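Local coordinates for 3-dehydroquinate dehydratase (Clostridium difficile, PDB 3JS3), which catalyses the cis-dehydration of 3-dehydroquinate to 3-dehydroshikimate through an imine intermediate, the third step of the chorismate pathway, at residues K11-G16 with D78-F83; R19-V24 with C45-E50. All blocks are in the same frame, centred on the assembly; numbering follows the deposited sequence.

How the interactions relate
Interaction 1 and interaction 2 have centres about 8 Å apart and both reach the same parallel sheet, interaction 1 through 78-83; strands 48-52 and 81-84 are neighbours in it. The evidence for their coupling is a pair of probable backbone hydrogen bonds, Leu82 N to Ile49 O at 2.8 Å and Ile49 N to Pro80 O at 3.0 Å. Along the chain, 19-24 with 45-50 is nested within the loop that 11-16 with 78-83 closes. Their roles differ: interaction 2 carries Glu50, which is hydrogen-bonded to the ligand, whereas in interaction 1 the side chain of Pro80 stays about 10 Å from that of Glu50, at the end of the barrel where the strands begin.

Interaction 1: K11-G16 with D78-F83; sequences KNITIG and DIPLLF
Lys11 and Pro80 have the nearest CA atoms of the two segments, 6.4 Å apart. At that spacing the chains are joined by side chains rather than by strand pairing, and together they bury a modest 242 Å². Lys11, with a positive phi of 63°, and Asn12 have backbone angles close to those of a type II' turn, and they link strands 8-10 and 13-15. From this turn the lysine side chain runs across the peptide of Asp78: its CD lies 3.1 Å from Asp78 O, a tight approach for a methylene and a carbonyl oxygen. The aliphatic part stays extended until the last torsion (chi4 -60°), where a bend turns the ammonium to the aspartate. NZ then forms a salt bridge with Asp78 OD2 at 3.2 Å, approaching on the anti side and 16° out of the carboxylate plane. A long, weak ion pair with Asp115 OD1 gives the same ammonium a second acidic neighbour, while OD2 of Asp115 receives Leu81 N.

The antiparallel hairpin lies at the N-terminal end of the parallel strands, as in other type I dehydroquinases, whose TIM barrels are closed there by such a hairpin. Segment 78-83 supplies the entry into strand 81-84, so the contact joins the hairpin to the start of a barrel strand. Its apolar part is the delta methyl of Ile13 against the ring of Pro80, with CD1 3.7 Å from CG and 3.9 Å from the ring CD. Lys11 CD also reaches the ring CD of Pro80, at 3.9 Å, from a direction well apart from that of the isoleucine methyl. Pro80 also packs on Ile48, as does Ile15 of the hairpin. A water at long distance weakly bridges Asn12 N and Asp78 O.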
loop_
_atom_site.group_PDB
_atom_site.type_symbol
_atom_site.label_atom_id
_atom_site.label_comp_id
_atom_site.label_asym_id
_atom_site.label_seq_id
_atom_site.Cartn_x
_atom_site.Cartn_y
_atom_site.Cartn_z
ATOM N N LYS A 11 -0.777 -26.827 -9.262
ATOM C CA LYS A 11 -0.504 -26.762 -10.700
ATOM C C LYS A 11 0.797 -25.991 -10.942
ATOM O O LYS A 11 1.816 -26.300 -10.326
ATOM C CB LYS A 11 -1.679 -26.172 -11.490
ATOM C CG LYS A 11 -2.976 -26.948 -11.356
ATOM C CD LYS A 11 -4.030 -26.413 -12.326
ATOM C CE LYS A 11 -5.385 -27.100 -12.157
ATOM N NZ LYS A 11 -5.329 -28.565 -12.382
ATOM N N ASN A 12 0.776 -24.990 -11.820
ATOM C CA ASN A 12 1.987 -24.220 -12.101
ATOM C C ASN A 12 2.213 -23.091 -11.078
ATOM O O ASN A 12 3.208 -22.380 -11.158
ATOM C CB ASN A 12 1.925 -23.633 -13.524
ATOM C CG ASN A 12 1.626 -24.704 -14.598
ATOM O OD1 ASN A 12 1.325 -25.864 -14.276
ATOM N ND2 ASN A 12 1.695 -24.309 -15.873
ATOM N N ILE A 13 1.319 -22.965 -10.097
ATOM C CA ILE A 13 1.398 -21.885 -9.106
ATOM C C ILE A 13 1.917 -22.310 -7.724
ATOM O O ILE A 13 1.471 -23.286 -7.139
ATOM C CB ILE A 13 0.052 -21.190 -9.034
ATOM C CG1 ILE A 13 -0.183 -20.555 -10.414
ATOM C CG2 ILE A 13 0.027 -20.152 -7.912
ATOM C CD1 ILE A 13 -1.532 -20.097 -10.647
ATOM N N THR A 14 2.903 -21.564 -7.242
ATOM C CA THR A 14 3.540 -21.820 -5.961
ATOM C C THR A 14 3.150 -20.726 -4.961
ATOM O O THR A 14 3.715 -19.629 -4.981
ATOM C CB THR A 14 5.051 -21.799 -6.128
ATOM O OG1 THR A 14 5.415 -22.754 -7.116
ATOM C CG2 THR A 14 5.773 -22.125 -4.816
ATOM N N ILE A 15 2.192 -21.033 -4.097
ATOM C CA ILE A 15 1.735 -20.087 -3.070
ATOM C C ILE A 15 2.742 -20.055 -1.947
ATOM O O ILE A 15 3.144 -21.096 -1.437
ATOM C CB ILE A 15 0.363 -20.496 -2.516
ATOM C CG1 ILE A 15 -0.661 -20.514 -3.658
ATOM C CG2 ILE A 15 -0.109 -19.536 -1.393
ATOM C CD1 ILE A 15 -1.987 -21.137 -3.276
ATOM N N GLY A 16 3.179 -18.859 -1.582
ATOM C CA GLY A 16 4.140 -18.691 -0.505
ATOM C C GLY A 16 5.526 -18.344 -0.981
ATOM O O GLY A 16 6.469 -18.348 -0.207
ATOM N N ASP A 78 -6.593 -25.919 -16.631
ATOM C CA ASP A 78 -5.493 -26.001 -15.644
ATOM C C ASP A 78 -5.216 -24.722 -14.839
ATOM O O ASP A 78 -4.074 -24.366 -14.607
ATOM C CB ASP A 78 -4.192 -26.571 -16.261
ATOM C CG ASP A 78 -4.209 -28.123 -16.397
ATOM O OD1 ASP A 78 -3.704 -28.645 -17.422
ATOM O OD2 ASP A 78 -4.721 -28.825 -15.493
ATOM N N ILE A 79 -6.272 -24.036 -14.430
ATOM C CA ILE A 79 -6.144 -22.887 -13.545
ATOM C C ILE A 79 -6.561 -23.402 -12.158
ATOM O O ILE A 79 -7.624 -24.037 -12.014
ATOM C CB ILE A 79 -6.981 -21.719 -14.041
ATOM C CG1 ILE A 79 -6.338 -21.149 -15.328
ATOM C CG2 ILE A 79 -7.080 -20.653 -12.993
ATOM C CD1 ILE A 79 -7.152 -20.079 -16.007
ATOM N N PRO A 80 -5.704 -23.203 -11.142
ATOM C CA PRO A 80 -6.030 -23.686 -9.803
ATOM C C PRO A 80 -7.404 -23.226 -9.408
ATOM O O PRO A 80 -7.746 -22.093 -9.662
ATOM C CB PRO A 80 -4.963 -23.033 -8.941
ATOM C CG PRO A 80 -3.800 -22.947 -9.814
ATOM C CD PRO A 80 -4.321 -22.696 -11.203
ATOM N N LEU A 81 -8.200 -24.095 -8.817
ATOM C CA LEU A 81 -9.546 -23.723 -8.432
ATOM C C LEU A 81 -9.833 -23.985 -6.965
ATOM O O LEU A 81 -9.765 -25.140 -6.493
ATOM C CB LEU A 81 -10.535 -24.488 -9.269
ATOM C CG LEU A 81 -12.037 -24.340 -9.029
ATOM C CD1 LEU A 81 -12.535 -22.928 -9.325
ATOM C CD2 LEU A 81 -12.733 -25.371 -9.892
ATOM N N LEU A 82 -10.164 -22.910 -6.255
ATOM C CA LEU A 82 -10.545 -22.981 -4.849
ATOM C C LEU A 82 -12.078 -23.097 -4.768
ATOM O O LEU A 82 -12.791 -22.316 -5.399
ATOM C CB LEU A 82 -10.142 -21.683 -4.142
ATOM C CG LEU A 82 -10.612 -21.485 -2.683
ATOM C CD1 LEU A 82 -10.192 -22.668 -1.785
ATOM C CD2 LEU A 82 -10.076 -20.148 -2.093
ATOM N N PHE A 83 -12.585 -24.023 -3.966
ATOM C CA PHE A 83 -14.040 -24.178 -3.776
ATOM C C PHE A 83 -14.354 -23.673 -2.368
ATOM O O PHE A 83 -13.752 -24.134 -1.397
ATOM C CB PHE A 83 -14.392 -25.655 -3.907
ATOM C CG PHE A 83 -15.844 -25.961 -3.726
ATOM C CD1 PHE A 83 -16.304 -26.532 -2.565
ATOM C CD2 PHE A 83 -16.740 -25.728 -4.742
ATOM C CE1 PHE A 83 -17.622 -26.825 -2.417
ATOM C CE2 PHE A 83 -18.047 -26.031 -4.588
ATOM C CZ PHE A 83 -18.493 -26.561 -3.420
HETATM O O HOH W 1 -1.271 -22.687 -13.400
#

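Interaction 2: R19-V24 with C45-E50; sequences RPKICV and CLDIIE. With DHS (3-amino-4,5-dihydroxy-cyclohex-1-enecarboxylate), chain E.
Arg19 and Asp47 bring their flat groups together with the guanidinium and carboxylate planes 84° apart. NH2 of Arg19 makes a long salt bridge to Asp47 OD2 at 3.5 Å, the oxygen lying oblique to the guanidinium, while NH1 is hydrogen-bonded to Asn247 and Asn251 of helix 243-254. The stronger grip on OD2 comes from the backbone: Ile22 N donates to its anti lone pair at 2.8 Å. The CB and CD methylenes of Lys21 pass across the same carboxylate. Glu50 carries the other carboxylate. Its side chain is extended, with CG anti to the backbone N (chi1 175°), and it clasps two neighbouring ligand hydroxyls: O3 of the ligand donates to OE1 at 2.6 Å and O2 to OE2 at 2.5 Å. OE2 has a further partner in Thr84 OG1.

Strands 21-26 and 48-52 are the ends of a beta-alpha-beta unit whose helix is 31-41, the opening unit of the TIM barrel. The axes of the pieces 21-24 and 48-50 run in the same sense, 33° apart. Ile22 O accepts from both Asp47 N and Ile48 N, each at 3.0 Å, and the ladder continues through Val24 N to Ile48 O and Glu50 N to Val24 O. Cys23 and Ile48 project to one face of the sheet, where Leu227 touches both. Cys23 SG also meets the CB of Glu50 at 3.6 Å, so the thiol packs against the root of the substrate-binding side chain. On the opposite face, the CG2 branch of Val24 meets Leu46 CD2 at 3.8 Å, the two side chains crossing at about a right angle. Phe243 of helix 243-254 packs on Val24 there, and Ile79 on both Leu46 and Ile49.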
loop_
_atom_site.group_PDB
_atom_site.type_symbol
_atom_site.label_atom_id
_atom_site.label_comp_id
_atom_site.label_asym_id
_atom_site.label_seq_id
_atom_site.Cartn_x
_atom_site.Cartn_y
_atom_site.Cartn_z
ATOM N N ARG A 19 5.822 -13.048 -5.785
ATOM C CA ARG A 19 4.733 -12.108 -5.562
ATOM C C ARG A 19 3.505 -12.828 -5.060
ATOM O O ARG A 19 3.289 -13.987 -5.387
ATOM C CB ARG A 19 4.389 -11.207 -6.762
ATOM C CG ARG A 19 4.301 -11.854 -8.097
ATOM C CD ARG A 19 3.392 -11.041 -9.054
ATOM N NE ARG A 19 1.991 -11.424 -8.873
ATOM C CZ ARG A 19 0.955 -10.945 -9.560
ATOM N NH1 ARG A 19 1.102 -10.005 -10.485
ATOM N NH2 ARG A 19 -0.254 -11.413 -9.298
ATOM N N PRO A 20 2.723 -12.152 -4.203
ATOM C CA PRO A 20 1.472 -12.748 -3.726
ATOM C C PRO A 20 0.596 -13.177 -4.930
ATOM O O PRO A 20 0.587 -12.507 -5.976
ATOM C CB PRO A 20 0.813 -11.627 -2.942
ATOM C CG PRO A 20 1.910 -10.653 -2.626
ATOM C CD PRO A 20 2.956 -10.801 -3.667
ATOM N N LYS A 21 -0.147 -14.266 -4.763
ATOM C CA LYS A 21 -0.958 -14.793 -5.827
ATOM C C LYS A 21 -2.347 -14.198 -5.809
ATOM O O LYS A 21 -2.983 -14.106 -4.751
ATOM C CB LYS A 21 -1.023 -16.326 -5.740
ATOM C CG LYS A 21 0.343 -16.972 -5.616
ATOM C CD LYS A 21 1.312 -16.474 -6.694
ATOM C CE LYS A 21 2.686 -17.012 -6.460
ATOM N NZ LYS A 21 3.616 -16.412 -7.402
ATOM N N ILE A 22 -2.807 -13.780 -6.984
ATOM C CA ILE A 22 -4.128 -13.189 -7.119
ATOM C C ILE A 22 -5.190 -14.248 -7.315
ATOM O O ILE A 22 -5.076 -15.113 -8.203
ATOM C CB ILE A 22 -4.213 -12.219 -8.325
ATOM C CG1 ILE A 22 -3.252 -11.061 -8.134
ATOM C CG2 ILE A 22 -5.652 -11.707 -8.480
ATOM C CD1 ILE A 22 -3.111 -10.120 -9.365
ATOM N N CYS A 23 -6.250 -14.141 -6.525
ATOM C CA CYS A 23 -7.365 -15.055 -6.607
ATOM C C CYS A 23 -8.597 -14.280 -6.998
ATOM O O CYS A 23 -8.906 -13.262 -6.402
ATOM C CB CYS A 23 -7.594 -15.746 -5.279
ATOM S SG CYS A 23 -8.937 -16.973 -5.339
ATOM N N VAL A 24 -9.294 -14.749 -8.020
ATOM C CA VAL A 24 -10.465 -14.056 -8.489
ATOM C C VAL A 24 -11.707 -14.913 -8.243
ATOM O O VAL A 24 -11.765 -16.085 -8.637
ATOM C CB VAL A 24 -10.321 -13.670 -9.968
ATOM C CG1 VAL A 24 -11.524 -12.861 -10.426
ATOM C CG2 VAL A 24 -9.005 -12.868 -10.186
ATOM N N CYS A 45 -5.087 -12.273 -16.588
ATOM C CA CYS A 45 -3.898 -12.379 -15.774
ATOM C C CYS A 45 -4.263 -12.580 -14.317
ATOM O O CYS A 45 -4.618 -11.639 -13.623
ATOM C CB CYS A 45 -3.038 -11.138 -15.926
ATOM S SG CYS A 45 -1.345 -11.498 -15.482
ATOM N N LEU A 46 -4.172 -13.820 -13.861
ATOM C CA LEU A 46 -4.509 -14.172 -12.489
ATOM C C LEU A 46 -3.880 -15.507 -12.168
ATOM O O LEU A 46 -3.404 -16.205 -13.059
ATOM C CB LEU A 46 -6.038 -14.235 -12.317
ATOM C CG LEU A 46 -6.761 -15.227 -13.229
ATOM C CD1 LEU A 46 -6.511 -16.675 -12.733
ATOM C CD2 LEU A 46 -8.270 -14.915 -13.299
ATOM N N ASP A 47 -3.902 -15.876 -10.896
ATOM C CA ASP A 47 -3.285 -17.114 -10.469
ATOM C C ASP A 47 -4.251 -18.248 -10.090
ATOM O O ASP A 47 -4.049 -19.399 -10.485
ATOM C CB ASP A 47 -2.383 -16.800 -9.310
ATOM C CG ASP A 47 -1.270 -15.840 -9.694
ATOM O OD1 ASP A 47 -0.482 -16.199 -10.575
ATOM O OD2 ASP A 47 -1.167 -14.748 -9.086
ATOM N N ILE A 48 -5.303 -17.921 -9.354
ATOM C CA ILE A 48 -6.246 -18.909 -8.877
ATOM C C ILE A 48 -7.645 -18.365 -9.042
ATOM O O ILE A 48 -7.851 -17.161 -9.009
ATOM C CB ILE A 48 -6.011 -19.156 -7.350
ATOM C CG1 ILE A 48 -4.551 -19.511 -7.056
ATOM C CG2 ILE A 48 -6.931 -20.252 -6.790
ATOM C CD1 ILE A 48 -4.219 -19.548 -5.531
ATOM N N ILE A 49 -8.618 -19.241 -9.203
ATOM C CA ILE A 49 -10.025 -18.825 -9.286
ATOM C C ILE A 49 -10.722 -19.458 -8.097
ATOM O O ILE A 49 -10.463 -20.623 -7.780
ATOM C CB ILE A 49 -10.708 -19.314 -10.581
ATOM C CG1 ILE A 49 -10.204 -18.528 -11.784
ATOM C CG2 ILE A 49 -12.228 -19.154 -10.510
ATOM C CD1 ILE A 49 -10.709 -19.081 -13.131
ATOM N N GLU A 50 -11.556 -18.676 -7.408
ATOM C CA GLU A 50 -12.351 -19.167 -6.281
ATOM C C GLU A 50 -13.806 -19.251 -6.688
ATOM O O GLU A 50 -14.383 -18.258 -7.156
ATOM C CB GLU A 50 -12.285 -18.226 -5.067
ATOM C CG GLU A 50 -13.221 -18.651 -3.888
ATOM C CD GLU A 50 -13.201 -17.681 -2.658
ATOM O OE1 GLU A 50 -13.246 -16.456 -2.831
ATOM O OE2 GLU A 50 -13.221 -18.155 -1.519
HETATM C C1 DHS E . -12.082 -12.665 0.775
HETATM C C3 DHS E . -11.913 -15.083 1.436
HETATM C C4 DHS E . -12.740 -15.439 0.186
HETATM C C5 DHS E . -13.676 -14.317 -0.232
HETATM C C6 DHS E . -12.880 -13.037 -0.432
HETATM C C7 DHS E . -11.700 -11.253 0.899
HETATM C C2 DHS E . -11.691 -13.595 1.658
HETATM O O2 DHS E . -13.490 -16.611 0.491
HETATM O O3 DHS E . -14.326 -14.546 -1.489
HETATM O O4 DHS E . -11.533 -10.708 2.025
HETATM O O5 DHS E . -11.572 -10.593 -0.156
#